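Local coordinates for methyltransferase WBDD (Escherichia coli, PDB 4AZS), which acts as a bifunctional kinase and methyltransferase that regulates the chain length of the O9a O antigen, at residues S351-E356 with N451-L456; G359-D364 with S394-L399; V365-V370 with F404-E409. All blocks are in the same frame, centred on the assembly; numbering follows the deposited sequence.

All three contacts lie in the kinase part of the chain, and contacts 2 and 3 fall one after the other along helix 397-410, at its start and near its end. Their centres are about 14 Å apart, while contact 1 is about 10 Å from contact 2 and 15 Å from contact 3. Along the chain, contacts 2 and 3 fall between the two segments of contact 1, and they cross each other, since 359-364 and 365-370 both precede 394-399 and 404-409. The three touch one another, E356 meeting W361, L455 meeting F404 and D364 meeting N369, and contact 3 reaches the nucleotide pocket through W368, which touches the bound AMP.

Contact 1. Residues S351-E356 with N451-L456; sequences SLAALE and NFVLLL. Unlike the reference sequence in segment 451-456: V453 (reference Ala).
E356, near the C-terminal end of helix 341-357, receives the first backbone N-H groups of helix 452-460, an example of a carboxylate placed at a helix N-terminus. OE1 accepts from F452 N at 2.7 Å, with a nearly straight N-H...O angle of 173° and the donor on the syn side of the carboxylate. OE2 takes V453 N at 2.9 Å, this time from above the carboxylate plane, and has a weak, strongly bent bond from F452 N as well. The group reaches across because CG stands anti to the backbone N (chi1 172°) and the chain stays extended beyond it. OE1 is also bonded by W361 NE1, so the carboxylate is fixed in rotation by donors from two elements; the positive end of the helix would be expected to favour its ionised form.

These helices belong to the largely helical lobe of a kinase fold. Their short segments run nearly antiparallel, at 151°, with axes 8.4 Å apart. N451 is the N-cap of the second helix: its OD1 accepts from L454 N at 2.8 Å, nearly along the C=O axis. That oxygen also lies 3.3 Å from E356 OE2, a meeting of two acceptors perhaps eased by the neighbouring N-H groups of F452, V453 and L454. The amide and carboxylate planes are steeply inclined to each other.

Away from this polar end, toward L352 and L456, the contact turns apolar. L352 CD1 approaches F452 CE1 obliquely at 3.9 Å, and E356 OE1 lies in the plane of the same ring, at its edge. A353, small enough to let the backbones come close, touches L456 CD2 with its CB at 3.7 Å. L352 and L455 both continue onto F403 of helix 397-410.

Contact 2. Residues G359-D364 with S394-L399; sequences GFWHDD and SWPTNL
W361, in the short strand 361-362, faces the residues that lead into helix 397-410, and the two backbones draw closer along the contact, from 8.1 Å between W361 CA and P396 CA to 6.5 Å between D363 CA and L399 CA. P396, the N-cap residue, follows a cis peptide bond. No hydrogen bond joins the segments; strand 361-362 pairs instead with strand 386-387.

The indole of W395 comes from the opposite direction to that of W361 and turns its edge, CZ3 and CH2, onto one face of the W361 ring. The pair is T-shaped, with planes at 72°, although the shortest carbon distances are too small to be taken literally. P396 CB approaches W361 NE1 obliquely, at 3.8 Å. Farther along, L399 CD2 fits against W361 CB at 3.6 Å and lies equally near H362 O.

The CB of H362 is directed away from 394-399; the residue opens a sequence that matches the HxDxxxxN pattern of kinase catalytic loops. Its ND1 accepts from D364 N at 3.0 Å. W361 NE1 bonds to E356 OE1 and H362 NE2 to D382 O, both outside these segments. With no hydrogen bond across, the segments are held mainly by aromatic and aliphatic contact.

Contact 3. Residues V365-V370 with F404-E409; sequences VRPWNV and FVFVNE
F406, on helix 397-410, packs against the segment 365-370, which carries the later part of the presumed catalytic loop of this protein kinase fold; W368 of this segment also touches the bound AMP.

The apolar contacts centre on the F406 ring, which is thrown toward the loop with CG anti to the backbone N (chi1 179°). Over one face sits V365 CG1, 4.0 Å from the ring centroid and almost exactly on its normal, a clear CH-pi contact. P367 CD slides past F406 CD1 at 3.9 Å, and V370 CG2 comes obliquely to CZ at 4.3 Å. L345 and L348 of helix 341-357 also touch the phenyl group, placing it in a core shared by several helices.

Backbone atoms of the loop meet the same ring. P367 N lies in the ring plane at the edge, 3.7 Å from F406 CE1, while V365 O is 3.6 Å from CD1. Within the 3-10 turn, N369 N donates to R366 O.

The charged contacts are looser. E409 OE2 makes only a long salt bridge to R366 NE, at 4.0 Å, with the carboxylate and guanidinium planes 23° apart and the oxygen at the guanidinium edge. This oxygen is buried without a hydrogen-bond partner in the model, and P367 CD packs against it at 3.5 Å. R366 has its stronger partner in D364, bonded through NH1. Across the guanidinium face lies the indole of W368, with CZ2 3.6 Å above the plane and over its centre.

Contact 1. Residues S351-E356 with N451-L456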
ATOM      1  N   SER A 351      36.722  47.098 -45.403  1.00 38.71           N
ATOM      2  CA  SER A 351      36.534  47.713 -44.104  1.00 41.35           C
ATOM      3  C   SER A 351      37.627  47.231 -43.124  1.00 41.30           C
ATOM      4  O   SER A 351      38.099  48.011 -42.283  1.00 38.04           O
ATOM      5  CB  SER A 351      35.105  47.487 -43.557  1.00 44.59           C
ATOM      6  OG  SER A 351      34.939  46.178 -43.056  1.00 49.43           O
ATOM      7  N   LEU A 352      38.070  45.974 -43.263  1.00 38.85           N
ATOM      8  CA  LEU A 352      39.125  45.456 -42.392  1.00 38.86           C
ATOM      9  C   LEU A 352      40.453  46.169 -42.649  1.00 38.05           C
ATOM     10  O   LEU A 352      41.200  46.512 -41.708  1.00 37.27           O
ATOM     11  CB  LEU A 352      39.284  43.932 -42.534  1.00 39.07           C
ATOM     12  CG  LEU A 352      38.051  43.124 -42.095  1.00 38.41           C
ATOM     13  CD1 LEU A 352      38.208  41.659 -42.443  1.00 37.37           C
ATOM     14  CD2 LEU A 352      37.759  43.284 -40.610  1.00 40.46           C
ATOM     15  N   ALA A 353      40.746  46.433 -43.913  1.00 38.40           N
ATOM     16  CA  ALA A 353      41.967  47.187 -44.238  1.00 38.57           C
ATOM     17  C   ALA A 353      41.922  48.616 -43.673  1.00 39.77           C
ATOM     18  O   ALA A 353      42.926  49.132 -43.215  1.00 37.63           O
ATOM     19  CB  ALA A 353      42.196  47.205 -45.731  1.00 37.81           C
ATOM     20  N   ALA A 354      40.747  49.249 -43.666  1.00 42.38           N
ATOM     21  CA  ALA A 354      40.621  50.619 -43.135  1.00 42.85           C
ATOM     22  C   ALA A 354      40.751  50.663 -41.617  1.00 40.81           C
ATOM     23  O   ALA A 354      41.414  51.532 -41.063  1.00 40.68           O
ATOM     24  CB  ALA A 354      39.282  51.222 -43.551  1.00 46.95           C
ATOM     25  N   LEU A 355      40.132  49.708 -40.942  1.00 40.77           N
ATOM     26  CA  LEU A 355      40.410  49.497 -39.521  1.00 40.01           C
ATOM     27  C   LEU A 355      41.881  49.346 -39.217  1.00 37.97           C
ATOM     28  O   LEU A 355      42.403  49.999 -38.313  1.00 41.51           O
ATOM     29  CB  LEU A 355      39.699  48.256 -39.024  1.00 41.76           C
ATOM     30  CG  LEU A 355      38.202  48.402 -38.849  1.00 45.20           C
ATOM     31  CD1 LEU A 355      37.614  47.024 -38.611  1.00 46.67           C
ATOM     32  CD2 LEU A 355      37.876  49.340 -37.690  1.00 49.20           C
ATOM     33  N   GLU A 356      42.547  48.463 -39.936  1.00 35.53           N
ATOM     34  CA  GLU A 356      43.977  48.206 -39.685  1.00 37.82           C
ATOM     35  C   GLU A 356      44.811  49.467 -39.847  1.00 40.02           C
ATOM     36  O   GLU A 356      45.716  49.716 -39.061  1.00 40.71           O
ATOM     37  CB  GLU A 356      44.505  47.094 -40.591  1.00 35.50           C
ATOM     38  CG  GLU A 356      46.013  46.875 -40.546  1.00 37.09           C
ATOM     39  CD  GLU A 356      46.403  45.645 -41.378  1.00 36.92           C
ATOM     40  OE1 GLU A 356      46.181  44.510 -40.903  1.00 37.36           O
ATOM     41  OE2 GLU A 356      46.850  45.811 -42.541  1.00 35.84           O
ATOM     42  N   ASN A 451      49.090  41.084 -43.492  1.00 36.77           N
ATOM     43  CA  ASN A 451      48.189  42.059 -42.815  1.00 37.94           C
ATOM     44  C   ASN A 451      47.046  42.337 -43.731  1.00 36.29           C
ATOM     45  O   ASN A 451      46.989  41.749 -44.817  1.00 33.51           O
ATOM     46  CB  ASN A 451      48.914  43.344 -42.429  1.00 38.67           C
ATOM     47  CG  ASN A 451      49.436  44.104 -43.625  1.00 39.94           C
ATOM     48  OD1 ASN A 451      48.794  44.188 -44.651  1.00 43.05           O
ATOM     49  ND2 ASN A 451      50.612  44.655 -43.493  1.00 41.60           N
ATOM     50  N   PHE A 452      46.069  43.125 -43.269  1.00 35.77           N
ATOM     51  CA  PHE A 452      44.814  43.202 -44.037  1.00 33.63           C
ATOM     52  C   PHE A 452      44.914  44.111 -45.227  1.00 32.52           C
ATOM     53  O   PHE A 452      44.236  43.890 -46.195  1.00 35.49           O
ATOM     54  CB  PHE A 452      43.622  43.521 -43.157  1.00 35.43           C
ATOM     55  CG  PHE A 452      43.162  42.344 -42.354  1.00 34.51           C
ATOM     56  CD1 PHE A 452      42.248  41.449 -42.880  1.00 36.57           C
ATOM     57  CD2 PHE A 452      43.707  42.087 -41.102  1.00 36.67           C
ATOM     58  CE1 PHE A 452      41.825  40.350 -42.133  1.00 38.62           C
ATOM     59  CE2 PHE A 452      43.272  40.993 -40.340  1.00 37.81           C
ATOM     60  CZ  PHE A 452      42.342  40.125 -40.868  1.00 37.21           C
ATOM     61  N   VAL A 453      45.825  45.062 -45.190  1.00 33.27           N
ATOM     62  CA  VAL A 453      46.136  45.873 -46.352  1.00 35.26           C
ATOM     63  C   VAL A 453      46.660  45.012 -47.488  1.00 35.56           C
ATOM     64  O   VAL A 453      46.243  45.159 -48.648  1.00 33.61           O
ATOM     65  CB  VAL A 453      47.151  46.945 -45.988  1.00 35.52           C
ATOM     66  CG1 VAL A 453      47.694  47.610 -47.245  1.00 36.98           C
ATOM     67  CG2 VAL A 453      46.472  47.983 -45.087  1.00 37.90           C
ATOM     68  N   LEU A 454      47.516  44.050 -47.140  1.00 36.02           N
ATOM     69  CA  LEU A 454      48.070  43.121 -48.157  1.00 35.54           C
ATOM     70  C   LEU A 454      47.014  42.168 -48.674  1.00 33.68           C
ATOM     71  O   LEU A 454      46.925  41.889 -49.881  1.00 33.37           O
ATOM     72  CB  LEU A 454      49.268  42.327 -47.587  1.00 36.11           C
ATOM     73  CG  LEU A 454      49.994  41.406 -48.609  1.00 36.81           C
ATOM     74  CD1 LEU A 454      51.432  41.834 -48.914  1.00 38.00           C
ATOM     75  CD2 LEU A 454      49.998  40.053 -47.957  1.00 38.34           C
ATOM     76  N   LEU A 455      46.238  41.635 -47.753  1.00 34.48           N
ATOM     77  CA  LEU A 455      45.156  40.728 -48.101  1.00 37.92           C
ATOM     78  C   LEU A 455      44.200  41.388 -49.084  1.00 37.89           C
ATOM     79  O   LEU A 455      43.795  40.764 -50.083  1.00 38.80           O
ATOM     80  CB  LEU A 455      44.400  40.329 -46.839  1.00 40.96           C
ATOM     81  CG  LEU A 455      43.809  38.939 -46.695  1.00 42.39           C
ATOM     82  CD1 LEU A 455      44.830  37.895 -47.024  1.00 47.00           C
ATOM     83  CD2 LEU A 455      43.334  38.695 -45.274  1.00 44.67           C
ATOM     84  N   LEU A 456      43.848  42.649 -48.809  1.00 37.40           N
ATOM     85  CA  LEU A 456      42.947  43.388 -49.685  1.00 35.74           C
ATOM     86  C   LEU A 456      43.595  43.646 -51.039  1.00 32.48           C
ATOM     87  O   LEU A 456      42.985  43.431 -52.077  1.00 33.80           O
ATOM     88  CB  LEU A 456      42.506  44.705 -49.034  1.00 35.98           C
ATOM     89  CG  LEU A 456      41.785  45.641 -50.007  1.00 37.31           C
ATOM     90  CD1 LEU A 456      40.476  45.023 -50.494  1.00 38.78           C
ATOM     91  CD2 LEU A 456      41.533  47.001 -49.389  1.00 36.89           C
TER

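Contact 2. Residues G359-D364 with S394-L399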
ATOM      1  N   GLY A 359      44.810  51.265 -36.795  1.00 46.80           N
ATOM      2  CA  GLY A 359      45.317  50.481 -35.664  1.00 44.95           C
ATOM      3  C   GLY A 359      44.252  49.667 -34.957  1.00 43.24           C
ATOM      4  O   GLY A 359      44.331  49.457 -33.750  1.00 43.57           O
ATOM      5  N   PHE A 360      43.256  49.212 -35.707  1.00 41.27           N
ATOM      6  CA  PHE A 360      42.199  48.366 -35.179  1.00 42.28           C
ATOM      7  C   PHE A 360      42.092  47.055 -35.985  1.00 40.74           C
ATOM      8  O   PHE A 360      42.224  47.051 -37.202  1.00 36.59           O
ATOM      9  CB  PHE A 360      40.854  49.099 -35.257  1.00 43.24           C
ATOM     10  CG  PHE A 360      40.708  50.201 -34.276  1.00 45.64           C
ATOM     11  CD1 PHE A 360      40.265  49.944 -32.995  1.00 46.50           C
ATOM     12  CD2 PHE A 360      41.016  51.499 -34.624  1.00 47.39           C
ATOM     13  CE1 PHE A 360      40.134  50.966 -32.070  1.00 48.76           C
ATOM     14  CE2 PHE A 360      40.894  52.531 -33.704  1.00 47.87           C
ATOM     15  CZ  PHE A 360      40.453  52.264 -32.425  1.00 49.08           C
ATOM     16  N   TRP A 361      41.831  45.957 -35.278  1.00 43.24           N
ATOM     17  CA  TRP A 361      41.581  44.656 -35.873  1.00 41.10           C
ATOM     18  C   TRP A 361      40.416  44.014 -35.180  1.00 41.95           C
ATOM     19  O   TRP A 361      40.055  44.374 -34.051  1.00 41.31           O
ATOM     20  CB  TRP A 361      42.799  43.754 -35.755  1.00 42.47           C
ATOM     21  CG  TRP A 361      44.038  44.285 -36.463  1.00 44.82           C
ATOM     22  CD1 TRP A 361      44.480  43.970 -37.752  1.00 41.67           C
ATOM     23  CD2 TRP A 361      45.038  45.246 -35.943  1.00 45.78           C
ATOM     24  NE1 TRP A 361      45.630  44.655 -38.057  1.00 43.57           N
ATOM     25  CE2 TRP A 361      46.026  45.429 -37.019  1.00 45.85           C
ATOM     26  CE3 TRP A 361      45.204  45.940 -34.753  1.00 48.02           C
ATOM     27  CZ2 TRP A 361      47.125  46.286 -36.881  1.00 47.52           C
ATOM     28  CZ3 TRP A 361      46.313  46.794 -34.617  1.00 48.58           C
ATOM     29  CH2 TRP A 361      47.247  46.968 -35.662  1.00 49.88           C
ATOM     30  N   HIS A 362      39.833  43.038 -35.859  1.00 40.55           N
ATOM     31  CA  HIS A 362      38.721  42.291 -35.336  1.00 43.62           C
ATOM     32  C   HIS A 362      39.123  40.866 -35.182  1.00 44.24           C
ATOM     33  O   HIS A 362      39.512  40.231 -36.134  1.00 42.39           O
ATOM     34  CB  HIS A 362      37.545  42.424 -36.279  1.00 43.81           C
ATOM     35  CG  HIS A 362      36.269  41.898 -35.722  1.00 45.74           C
ATOM     36  ND1 HIS A 362      36.087  40.596 -35.450  1.00 47.41           N
ATOM     37  CD2 HIS A 362      35.066  42.534 -35.424  1.00 49.18           C
ATOM     38  CE1 HIS A 362      34.840  40.411 -34.954  1.00 50.26           C
ATOM     39  NE2 HIS A 362      34.218  41.594 -34.947  1.00 51.10           N
ATOM     40  N   ASP A 363      38.984  40.345 -33.975  1.00 47.34           N
ATOM     41  CA  ASP A 363      39.542  39.055 -33.575  1.00 52.83           C
ATOM     42  C   ASP A 363      38.670  37.847 -33.950  1.00 56.53           C
ATOM     43  O   ASP A 363      39.050  36.707 -33.688  1.00 60.32           O
ATOM     44  CB  ASP A 363      39.682  39.090 -32.038  1.00 64.08           C
ATOM     45  CG  ASP A 363      40.680  38.094 -31.497  1.00 69.61           C
ATOM     46  OD1 ASP A 363      41.392  37.431 -32.288  1.00 76.45           O
ATOM     47  OD2 ASP A 363      40.747  37.990 -30.255  1.00 76.31           O
ATOM     48  N   ASP A 364      37.505  38.079 -34.549  1.00 51.48           N
ATOM     49  CA  ASP A 364      36.502  37.030 -34.662  1.00 50.56           C
ATOM     50  C   ASP A 364      35.587  37.234 -35.875  1.00 46.23           C
ATOM     51  O   ASP A 364      34.358  37.338 -35.752  1.00 48.75           O
ATOM     52  CB  ASP A 364      35.672  36.983 -33.359  1.00 52.44           C
ATOM     53  CG  ASP A 364      34.878  35.704 -33.208  1.00 54.99           C
ATOM     54  OD1 ASP A 364      35.289  34.666 -33.763  1.00 59.75           O
ATOM     55  OD2 ASP A 364      33.834  35.735 -32.527  1.00 57.98           O
ATOM     56  N   SER A 394      54.236  37.783 -33.267  1.00 76.24           N
ATOM     57  CA  SER A 394      54.149  38.486 -34.541  1.00 80.88           C
ATOM     58  C   SER A 394      52.696  38.488 -35.004  1.00 82.43           C
ATOM     59  O   SER A 394      51.951  37.541 -34.745  1.00 89.59           O
ATOM     60  CB  SER A 394      55.077  37.875 -35.606  1.00 84.67           C
ATOM     61  OG  SER A 394      54.362  37.236 -36.656  1.00 81.27           O
ATOM     62  N   TRP A 395      52.313  39.554 -35.702  1.00 78.63           N
ATOM     63  CA  TRP A 395      50.939  40.007 -35.699  1.00 76.24           C
ATOM     64  C   TRP A 395      50.692  41.012 -36.779  1.00 70.17           C
ATOM     65  O   TRP A 395      51.535  41.870 -37.000  1.00 69.18           O
ATOM     66  CB  TRP A 395      50.676  40.639 -34.354  1.00 79.67           C
ATOM     67  CG  TRP A 395      49.242  40.541 -33.959  1.00 85.58           C
ATOM     68  CD1 TRP A 395      48.545  39.415 -33.509  1.00 88.56           C
ATOM     69  CD2 TRP A 395      48.267  41.617 -33.981  1.00 81.02           C
ATOM     70  NE1 TRP A 395      47.234  39.728 -33.249  1.00 88.02           N
ATOM     71  CE2 TRP A 395      47.002  41.036 -33.513  1.00 84.84           C
ATOM     72  CE3 TRP A 395      48.313  42.957 -34.322  1.00 80.84           C
ATOM     73  CZ2 TRP A 395      45.854  41.788 -33.405  1.00 82.18           C
ATOM     74  CZ3 TRP A 395      47.156  43.705 -34.205  1.00 78.08           C
ATOM     75  CH2 TRP A 395      45.953  43.135 -33.756  1.00 80.66           C
ATOM     76  N   PRO A 396      49.521  40.973 -37.445  1.00 65.84           N
ATOM     77  CA  PRO A 396      48.261  40.264 -37.224  1.00 65.02           C
ATOM     78  C   PRO A 396      48.149  38.939 -37.964  1.00 61.03           C
ATOM     79  O   PRO A 396      47.087  38.608 -38.515  1.00 56.62           O
ATOM     80  CB  PRO A 396      47.245  41.241 -37.811  1.00 65.49           C
ATOM     81  CG  PRO A 396      47.960  41.778 -39.015  1.00 63.46           C
ATOM     82  CD  PRO A 396      49.433  41.816 -38.657  1.00 63.30           C
ATOM     83  N   THR A 397      49.213  38.164 -37.933  1.00 56.04           N
ATOM     84  CA  THR A 397      49.328  37.000 -38.791  1.00 56.27           C
ATOM     85  C   THR A 397      48.266  35.933 -38.497  1.00 50.75           C
ATOM     86  O   THR A 397      47.665  35.408 -39.427  1.00 51.15           O
ATOM     87  CB  THR A 397      50.773  36.421 -38.729  1.00 59.61           C
ATOM     88  OG1 THR A 397      51.033  35.929 -37.416  1.00 70.48           O
ATOM     89  CG2 THR A 397      51.793  37.506 -39.022  1.00 59.64           C
ATOM     90  N   ASN A 398      48.020  35.631 -37.229  1.00 53.17           N
ATOM     91  CA  ASN A 398      46.934  34.698 -36.825  1.00 55.87           C
ATOM     92  C   ASN A 398      45.559  35.074 -37.385  1.00 57.23           C
ATOM     93  O   ASN A 398      44.837  34.225 -37.890  1.00 61.53           O
ATOM     94  CB  ASN A 398      46.799  34.627 -35.289  1.00 57.41           C
ATOM     95  CG  ASN A 398      48.029  34.026 -34.612  1.00 64.45           C
ATOM     96  OD1 ASN A 398      48.586  33.015 -35.067  1.00 67.75           O
ATOM     97  ND2 ASN A 398      48.464  34.650 -33.525  1.00 66.00           N
ATOM     98  N   LEU A 399      45.198  36.350 -37.286  1.00 55.52           N
ATOM     99  CA  LEU A 399      43.917  36.842 -37.834  1.00 52.59           C
ATOM    100  C   LEU A 399      43.829  36.664 -39.346  1.00 48.96           C
ATOM    101  O   LEU A 399      42.756  36.374 -39.893  1.00 48.25           O
ATOM    102  CB  LEU A 399      43.711  38.325 -37.483  1.00 55.11           C
ATOM    103  CG  LEU A 399      43.385  38.692 -36.023  1.00 57.27           C
ATOM    104  CD1 LEU A 399      44.508  38.314 -35.071  1.00 64.66           C
ATOM    105  CD2 LEU A 399      43.098  40.180 -35.877  1.00 57.83           C
TER

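Contact 3. Residues V365-V370 with F404-E409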
ATOM      1  N   VAL A 365      36.184  37.285 -37.044  1.00 45.59           N
ATOM      2  CA  VAL A 365      35.443  37.446 -38.273  1.00 45.03           C
ATOM      3  C   VAL A 365      34.836  36.118 -38.698  1.00 46.92           C
ATOM      4  O   VAL A 365      35.512  35.227 -39.209  1.00 47.10           O
ATOM      5  CB  VAL A 365      36.304  38.031 -39.387  1.00 41.72           C
ATOM      6  CG1 VAL A 365      35.518  38.138 -40.691  1.00 41.48           C
ATOM      7  CG2 VAL A 365      36.806  39.405 -38.981  1.00 40.59           C
ATOM      8  N   ARG A 366      33.537  36.022 -38.489  1.00 45.67           N
ATOM      9  CA  ARG A 366      32.783  34.801 -38.725  1.00 50.99           C
ATOM     10  C   ARG A 366      31.431  35.190 -39.311  1.00 49.90           C
ATOM     11  O   ARG A 366      31.002  36.338 -39.189  1.00 48.39           O
ATOM     12  CB  ARG A 366      32.567  34.027 -37.417  1.00 53.90           C
ATOM     13  CG  ARG A 366      33.805  33.847 -36.556  1.00 57.89           C
ATOM     14  CD  ARG A 366      34.906  32.965 -37.164  1.00 62.39           C
ATOM     15  NE  ARG A 366      34.759  31.544 -36.845  1.00 73.09           N
ATOM     16  CZ  ARG A 366      34.771  31.015 -35.609  1.00 83.49           C
ATOM     17  NH1 ARG A 366      34.915  31.776 -34.522  1.00 87.11           N
ATOM     18  NH2 ARG A 366      34.615  29.701 -35.446  1.00 83.12           N
ATOM     19  N   PRO A 367      30.754  34.234 -39.945  1.00 49.90           N
ATOM     20  CA  PRO A 367      29.495  34.528 -40.625  1.00 51.41           C
ATOM     21  C   PRO A 367      28.425  35.125 -39.744  1.00 49.99           C
ATOM     22  O   PRO A 367      27.637  35.935 -40.228  1.00 48.30           O
ATOM     23  CB  PRO A 367      29.051  33.164 -41.152  1.00 52.88           C
ATOM     24  CG  PRO A 367      30.329  32.452 -41.364  1.00 53.10           C
ATOM     25  CD  PRO A 367      31.223  32.871 -40.232  1.00 50.66           C
ATOM     26  N   TRP A 368      28.411  34.759 -38.465  1.00 50.76           N
ATOM     27  CA  TRP A 368      27.409  35.291 -37.540  1.00 52.50           C
ATOM     28  C   TRP A 368      27.719  36.663 -37.017  1.00 49.78           C
ATOM     29  O   TRP A 368      26.967  37.178 -36.211  1.00 47.52           O
ATOM     30  CB  TRP A 368      27.174  34.342 -36.370  1.00 54.64           C
ATOM     31  CG  TRP A 368      28.427  33.843 -35.718  1.00 57.10           C
ATOM     32  CD1 TRP A 368      29.121  34.405 -34.651  1.00 57.89           C
ATOM     33  CD2 TRP A 368      29.168  32.617 -36.061  1.00 61.08           C
ATOM     34  NE1 TRP A 368      30.234  33.642 -34.336  1.00 61.10           N
ATOM     35  CE2 TRP A 368      30.311  32.554 -35.141  1.00 61.34           C
ATOM     36  CE3 TRP A 368      29.003  31.604 -37.011  1.00 64.73           C
ATOM     37  CZ2 TRP A 368      31.231  31.512 -35.181  1.00 67.71           C
ATOM     38  CZ3 TRP A 368      29.946  30.559 -37.052  1.00 66.88           C
ATOM     39  CH2 TRP A 368      31.027  30.511 -36.154  1.00 69.35           C
ATOM     40  N   ASN A 369      28.819  37.259 -37.458  1.00 46.48           N
ATOM     41  CA  ASN A 369      29.181  38.619 -37.079  1.00 46.67           C
ATOM     42  C   ASN A 369      29.131  39.558 -38.269  1.00 44.28           C
ATOM     43  O   ASN A 369      29.543  40.713 -38.168  1.00 42.32           O
ATOM     44  CB  ASN A 369      30.596  38.648 -36.517  1.00 49.88           C
ATOM     45  CG  ASN A 369      30.681  38.041 -35.134  1.00 58.71           C
ATOM     46  OD1 ASN A 369      29.721  38.110 -34.349  1.00 64.16           O
ATOM     47  ND2 ASN A 369      31.828  37.427 -34.822  1.00 57.46           N
ATOM     48  N   VAL A 370      28.634  39.055 -39.387  1.00 41.86           N
ATOM     49  CA  VAL A 370      28.631  39.794 -40.631  1.00 43.69           C
ATOM     50  C   VAL A 370      27.207  39.910 -41.145  1.00 45.13           C
ATOM     51  O   VAL A 370      26.447  38.933 -41.151  1.00 45.03           O
ATOM     52  CB  VAL A 370      29.510  39.102 -41.701  1.00 42.26           C
ATOM     53  CG1 VAL A 370      29.422  39.817 -43.049  1.00 43.76           C
ATOM     54  CG2 VAL A 370      30.951  39.052 -41.235  1.00 41.61           C
ATOM     55  N   PHE A 404      41.272  33.081 -43.680  1.00 54.00           N
ATOM     56  CA  PHE A 404      41.282  32.099 -44.755  1.00 56.11           C
ATOM     57  C   PHE A 404      40.241  31.032 -44.517  1.00 50.89           C
ATOM     58  O   PHE A 404      39.649  30.508 -45.460  1.00 50.13           O
ATOM     59  CB  PHE A 404      42.652  31.437 -44.884  1.00 58.03           C
ATOM     60  CG  PHE A 404      43.732  32.379 -45.284  1.00 59.42           C
ATOM     61  CD1 PHE A 404      43.558  33.221 -46.380  1.00 61.96           C
ATOM     62  CD2 PHE A 404      44.934  32.401 -44.597  1.00 61.33           C
ATOM     63  CE1 PHE A 404      44.558  34.084 -46.774  1.00 56.99           C
ATOM     64  CE2 PHE A 404      45.948  33.260 -44.988  1.00 61.87           C
ATOM     65  CZ  PHE A 404      45.749  34.112 -46.066  1.00 60.81           C
ATOM     66  N   VAL A 405      40.044  30.706 -43.252  1.00 50.44           N
ATOM     67  CA  VAL A 405      39.047  29.737 -42.873  1.00 55.62           C
ATOM     68  C   VAL A 405      37.658  30.306 -43.175  1.00 55.08           C
ATOM     69  O   VAL A 405      36.886  29.697 -43.934  1.00 60.14           O
ATOM     70  CB  VAL A 405      39.193  29.333 -41.396  1.00 58.53           C
ATOM     71  CG1 VAL A 405      38.082  28.376 -41.009  1.00 61.34           C
ATOM     72  CG2 VAL A 405      40.552  28.682 -41.161  1.00 61.55           C
ATOM     73  N   PHE A 406      37.357  31.468 -42.597  1.00 52.09           N
ATOM     74  CA  PHE A 406      36.190  32.264 -43.004  1.00 50.26           C
ATOM     75  C   PHE A 406      35.965  32.119 -44.507  1.00 46.98           C
ATOM     76  O   PHE A 406      34.866  31.754 -44.949  1.00 43.84           O
ATOM     77  CB  PHE A 406      36.369  33.754 -42.645  1.00 47.84           C
ATOM     78  CG  PHE A 406      35.210  34.638 -43.056  1.00 47.63           C
ATOM     79  CD1 PHE A 406      33.987  34.553 -42.414  1.00 49.58           C
ATOM     80  CD2 PHE A 406      35.351  35.582 -44.049  1.00 50.19           C
ATOM     81  CE1 PHE A 406      32.932  35.368 -42.763  1.00 48.23           C
ATOM     82  CE2 PHE A 406      34.293  36.412 -44.402  1.00 50.04           C
ATOM     83  CZ  PHE A 406      33.079  36.302 -43.759  1.00 49.01           C
ATOM     84  N   VAL A 407      37.001  32.394 -45.289  1.00 45.32           N
ATOM     85  CA  VAL A 407      36.851  32.382 -46.750  1.00 46.68           C
ATOM     86  C   VAL A 407      36.415  30.999 -47.203  1.00 49.19           C
ATOM     87  O   VAL A 407      35.512  30.854 -48.026  1.00 46.61           O
ATOM     88  CB  VAL A 407      38.149  32.754 -47.496  1.00 45.95           C
ATOM     89  CG1 VAL A 407      38.087  32.284 -48.946  1.00 45.20           C
ATOM     90  CG2 VAL A 407      38.383  34.254 -47.424  1.00 45.70           C
ATOM     91  N   ASN A 408      37.070  29.986 -46.659  1.00 53.59           N
ATOM     92  CA  ASN A 408      36.782  28.626 -47.061  1.00 57.23           C
ATOM     93  C   ASN A 408      35.394  28.169 -46.635  1.00 58.63           C
ATOM     94  O   ASN A 408      34.702  27.500 -47.412  1.00 58.50           O
ATOM     95  CB  ASN A 408      37.819  27.663 -46.528  1.00 58.36           C
ATOM     96  CG  ASN A 408      38.472  26.891 -47.629  1.00 60.68           C
ATOM     97  OD1 ASN A 408      39.693  26.936 -47.778  1.00 70.27           O
ATOM     98  ND2 ASN A 408      37.672  26.238 -48.456  1.00 60.61           N
ATOM     99  N   GLU A 409      34.997  28.522 -45.415  1.00 58.70           N
ATOM    100  CA  GLU A 409      33.632  28.234 -44.971  1.00 63.85           C
ATOM    101  C   GLU A 409      32.598  28.999 -45.832  1.00 64.54           C
ATOM    102  O   GLU A 409      31.607  28.423 -46.245  1.00 68.48           O
ATOM    103  CB  GLU A 409      33.446  28.421 -43.451  1.00 60.72           C
ATOM    104  CG  GLU A 409      33.627  29.816 -42.881  1.00 65.00           C
ATOM    105  CD  GLU A 409      33.540  29.847 -41.345  1.00 67.74           C
ATOM    106  OE1 GLU A 409      32.984  28.900 -40.771  1.00 74.75           O
ATOM    107  OE2 GLU A 409      34.032  30.800 -40.692  1.00 63.31           O
TER